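Local coordinates for agarase (PDB 6XJ9), which probably hydrolyses agarose, as a glycoside hydrolase of family GH50 from a marine bacterium, at residues A[493-498]-A[608-613]. Numbering follows the deposited sequence.
Sequences KEVKNS and KYLPNH
Two helix-to-strand turns, each closing the C-terminal end of a long helix, meet where the His613 ring bonds to the backbone of Ser498. The NE2-H of His613 reaches Ser498 O at 2.8 Å in a nearly straight bond (173°); the oxygen lies in the ring plane, whereas the nitrogen stands above the carbonyl plane. With CG beside the backbone N (chi1 -74°), the imidazole is directed from its own turn across to the other. Asn497 ND2 comes to the ring edge, 3.5 Å from His613 CE1, its amide plane turned 83° to the ring.

Helix 478-495 ends in a type I' turn, Val495 to Ser498, that leads into strand 501-506; helix 584-609 ends in a type I turn, Leu610 to His613, that leads into strand 614-615, consistent with the alternating helices and strands of the (beta/alpha)8-barrel known for GH50 enzymes. The apolar part of the contact is Val495 CG1 against Leu610 CD2, 4.1 Å apart. Asn497 ND2 also donates a weak bond to Asn612 OD1 (3.3 Å), the two amide planes steeply inclined to each other, and a water held by Tyr609 O at 2.7 Å also accepts weakly from ND2. The stronger partner of Asn497 is Tyr280, whose hydroxyl bonds to OD1 and whose ring packs edge-to-face with His613. A leucine in place of His613 would probably leave the Ser498 carbonyl without this donor and Tyr280 without this edge-to-face partner.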
ATOM      1  N   LYS A 493      -4.517  22.877 -36.492  1.00 20.51           N
ATOM      2  CA  LYS A 493      -4.787  21.825 -37.460  1.00 23.56           C
ATOM      3  C   LYS A 493      -4.790  20.443 -36.807  1.00 22.73           C
ATOM      4  O   LYS A 493      -5.355  19.506 -37.361  1.00 22.26           O
ATOM      5  CB  LYS A 493      -3.790  21.905 -38.617  1.00 25.74           C
ATOM      6  CG  LYS A 493      -4.111  22.989 -39.631  1.00 29.15           C
ATOM      7  CD  LYS A 493      -2.896  23.468 -40.379  1.00 31.49           C
ATOM      8  CE  LYS A 493      -3.172  24.741 -41.148  1.00 31.90           C
ATOM      9  NZ  LYS A 493      -4.227  24.533 -42.165  1.00 38.42           N
ATOM     10  N   GLU A 494      -4.168  20.309 -35.628  1.00 21.49           N
ATOM     11  CA  GLU A 494      -4.181  19.031 -34.934  1.00 21.97           C
ATOM     12  C   GLU A 494      -5.476  18.884 -34.152  1.00 21.02           C
ATOM     13  O   GLU A 494      -5.984  17.776 -34.036  1.00 21.94           O
ATOM     14  CB  GLU A 494      -3.059  18.920 -33.902  1.00 24.04           C
ATOM     15  CG  GLU A 494      -1.671  19.053 -34.487  1.00 25.64           C
ATOM     16  CD  GLU A 494      -0.608  18.980 -33.412  1.00 28.94           C
ATOM     17  OE1 GLU A 494      -0.680  19.770 -32.442  1.00 31.84           O
ATOM     18  OE2 GLU A 494       0.261  18.129 -33.535  1.00 32.23           O
ATOM     19  N   VAL A 495      -5.976  20.006 -33.610  1.00 22.06           N
ATOM     20  CA  VAL A 495      -7.082  20.007 -32.663  1.00 21.58           C
ATOM     21  C   VAL A 495      -8.401  20.036 -33.441  1.00 23.36           C
ATOM     22  O   VAL A 495      -9.400  19.482 -32.985  1.00 24.92           O
ATOM     23  CB  VAL A 495      -6.978  21.167 -31.649  1.00 21.49           C
ATOM     24  CG1 VAL A 495      -8.301  21.433 -30.942  1.00 20.30           C
ATOM     25  CG2 VAL A 495      -5.872  20.938 -30.614  1.00 20.79           C
ATOM     26  N   LYS A 496      -8.382  20.707 -34.602  1.00 23.54           N
ATOM     27  CA  LYS A 496      -9.492  20.738 -35.546  1.00 24.93           C
ATOM     28  C   LYS A 496     -10.761  21.214 -34.840  1.00 23.65           C
ATOM     29  O   LYS A 496     -11.841  20.719 -35.143  1.00 26.44           O
ATOM     30  CB  LYS A 496      -9.719  19.353 -36.168  1.00 25.28           C
ATOM     31  CG  LYS A 496      -8.523  18.780 -36.897  1.00 26.85           C
ATOM     32  CD  LYS A 496      -8.801  17.524 -37.691  1.00 31.60           C
ATOM     33  CE  LYS A 496      -7.546  17.024 -38.378  1.00 32.64           C
ATOM     34  NZ  LYS A 496      -7.815  16.623 -39.778  1.00 37.90           N
ATOM     35  N   ASN A 497     -10.590  22.135 -33.876  1.00 22.52           N
ATOM     36  CA  ASN A 497     -11.638  22.847 -33.147  1.00 23.61           C
ATOM     37  C   ASN A 497     -12.438  21.920 -32.228  1.00 23.20           C
ATOM     38  O   ASN A 497     -13.538  22.272 -31.789  1.00 23.98           O
ATOM     39  CB  ASN A 497     -12.539  23.679 -34.070  1.00 25.69           C
ATOM     40  CG  ASN A 497     -13.164  24.872 -33.379  1.00 26.65           C
ATOM     41  OD1 ASN A 497     -14.385  24.965 -33.263  1.00 27.25           O
ATOM     42  ND2 ASN A 497     -12.335  25.788 -32.913  1.00 28.65           N
ATOM     43  N   SER A 498     -11.872  20.751 -31.910  1.00 21.48           N
ATOM     44  CA  SER A 498     -12.554  19.770 -31.081  1.00 22.73           C
ATOM     45  C   SER A 498     -12.912  20.347 -29.714  1.00 22.95           C
ATOM     46  O   SER A 498     -12.055  20.935 -29.059  1.00 22.77           O
ATOM     47  CB  SER A 498     -11.727  18.523 -30.916  1.00 23.35           C
ATOM     48  OG  SER A 498     -12.408  17.607 -30.077  1.00 21.37           O
ATOM     49  N   LYS A 608      -6.269  34.074 -32.993  1.00 20.63           N
ATOM     50  CA  LYS A 608      -6.521  33.923 -34.419  1.00 21.19           C
ATOM     51  C   LYS A 608      -6.966  32.489 -34.739  1.00 21.08           C
ATOM     52  O   LYS A 608      -7.984  32.282 -35.406  1.00 20.27           O
ATOM     53  CB  LYS A 608      -5.331  34.403 -35.253  1.00 22.34           C
ATOM     54  CG  LYS A 608      -5.506  34.269 -36.765  1.00 24.88           C
ATOM     55  CD  LYS A 608      -4.521  35.092 -37.587  1.00 27.51           C
ATOM     56  CE  LYS A 608      -4.933  35.205 -39.045  1.00 29.25           C
ATOM     57  NZ  LYS A 608      -4.939  33.877 -39.703  1.00 34.88           N
ATOM     58  N   TYR A 609      -6.240  31.506 -34.199  1.00 18.99           N
ATOM     59  CA  TYR A 609      -6.278  30.148 -34.726  1.00 20.57           C
ATOM     60  C   TYR A 609      -7.117  29.239 -33.838  1.00 19.02           C
ATOM     61  O   TYR A 609      -7.797  28.341 -34.342  1.00 18.93           O
ATOM     62  CB  TYR A 609      -4.862  29.604 -34.961  1.00 20.75           C
ATOM     63  CG  TYR A 609      -4.123  30.342 -36.049  1.00 22.69           C
ATOM     64  CD1 TYR A 609      -4.439  30.151 -37.389  1.00 24.38           C
ATOM     65  CD2 TYR A 609      -3.134  31.258 -35.741  1.00 23.91           C
ATOM     66  CE1 TYR A 609      -3.773  30.840 -38.391  1.00 24.63           C
ATOM     67  CE2 TYR A 609      -2.471  31.969 -36.727  1.00 25.11           C
ATOM     68  CZ  TYR A 609      -2.783  31.750 -38.057  1.00 25.01           C
ATOM     69  OH  TYR A 609      -2.110  32.450 -39.016  1.00 23.66           O
ATOM     70  N   LEU A 610      -7.081  29.495 -32.524  1.00 17.71           N
ATOM     71  CA  LEU A 610      -7.809  28.661 -31.580  1.00 19.05           C
ATOM     72  C   LEU A 610      -8.669  29.538 -30.672  1.00 20.33           C
ATOM     73  O   LEU A 610      -8.611  29.423 -29.444  1.00 19.83           O
ATOM     74  CB  LEU A 610      -6.799  27.800 -30.811  1.00 18.50           C
ATOM     75  CG  LEU A 610      -6.367  26.546 -31.565  1.00 18.74           C
ATOM     76  CD1 LEU A 610      -4.882  26.270 -31.376  1.00 19.35           C
ATOM     77  CD2 LEU A 610      -7.196  25.349 -31.135  1.00 19.08           C
ATOM     78  N   PRO A 611      -9.474  30.457 -31.266  1.00 20.57           N
ATOM     79  CA  PRO A 611     -10.211  31.472 -30.508  1.00 19.84           C
ATOM     80  C   PRO A 611     -11.196  30.905 -29.500  1.00 19.38           C
ATOM     81  O   PRO A 611     -11.485  31.572 -28.514  1.00 18.94           O
ATOM     82  CB  PRO A 611     -10.996  32.238 -31.588  1.00 20.71           C
ATOM     83  CG  PRO A 611     -11.076  31.259 -32.743  1.00 20.25           C
ATOM     84  CD  PRO A 611      -9.722  30.575 -32.713  1.00 19.31           C
ATOM     85  N   ASN A 612     -11.672  29.669 -29.731  1.00 18.62           N
ATOM     86  CA  ASN A 612     -12.724  29.109 -28.900  1.00 19.67           C
ATOM     87  C   ASN A 612     -12.125  28.384 -27.695  1.00 20.34           C
ATOM     88  O   ASN A 612     -12.864  27.931 -26.829  1.00 19.15           O
ATOM     89  CB  ASN A 612     -13.679  28.184 -29.669  1.00 20.27           C
ATOM     90  CG  ASN A 612     -14.323  28.832 -30.882  1.00 20.70           C
ATOM     91  OD1 ASN A 612     -14.429  28.215 -31.946  1.00 21.31           O
ATOM     92  ND2 ASN A 612     -14.723  30.082 -30.741  1.00 18.74           N
ATOM     93  N   HIS A 613     -10.792  28.277 -27.651  1.00 20.89           N
ATOM     94  CA  HIS A 613     -10.115  27.373 -26.728  1.00 20.16           C
ATOM     95  C   HIS A 613      -9.246  28.157 -25.749  1.00 19.91           C
ATOM     96  O   HIS A 613      -8.670  29.172 -26.117  1.00 19.56           O
ATOM     97  CB  HIS A 613      -9.216  26.415 -27.507  1.00 19.32           C
ATOM     98  CG  HIS A 613      -9.990  25.369 -28.219  1.00 18.87           C
ATOM     99  ND1 HIS A 613     -10.494  25.576 -29.489  1.00 18.03           N
ATOM    100  CD2 HIS A 613     -10.361  24.127 -27.845  1.00 18.35           C
ATOM    101  CE1 HIS A 613     -11.137  24.500 -29.878  1.00 18.56           C
ATOM    102  NE2 HIS A 613     -11.075  23.594 -28.887  1.00 18.61           N
TER
HETATM  103  O   HOH W   1      -9.257  26.037 -34.340  1.00 35.69           O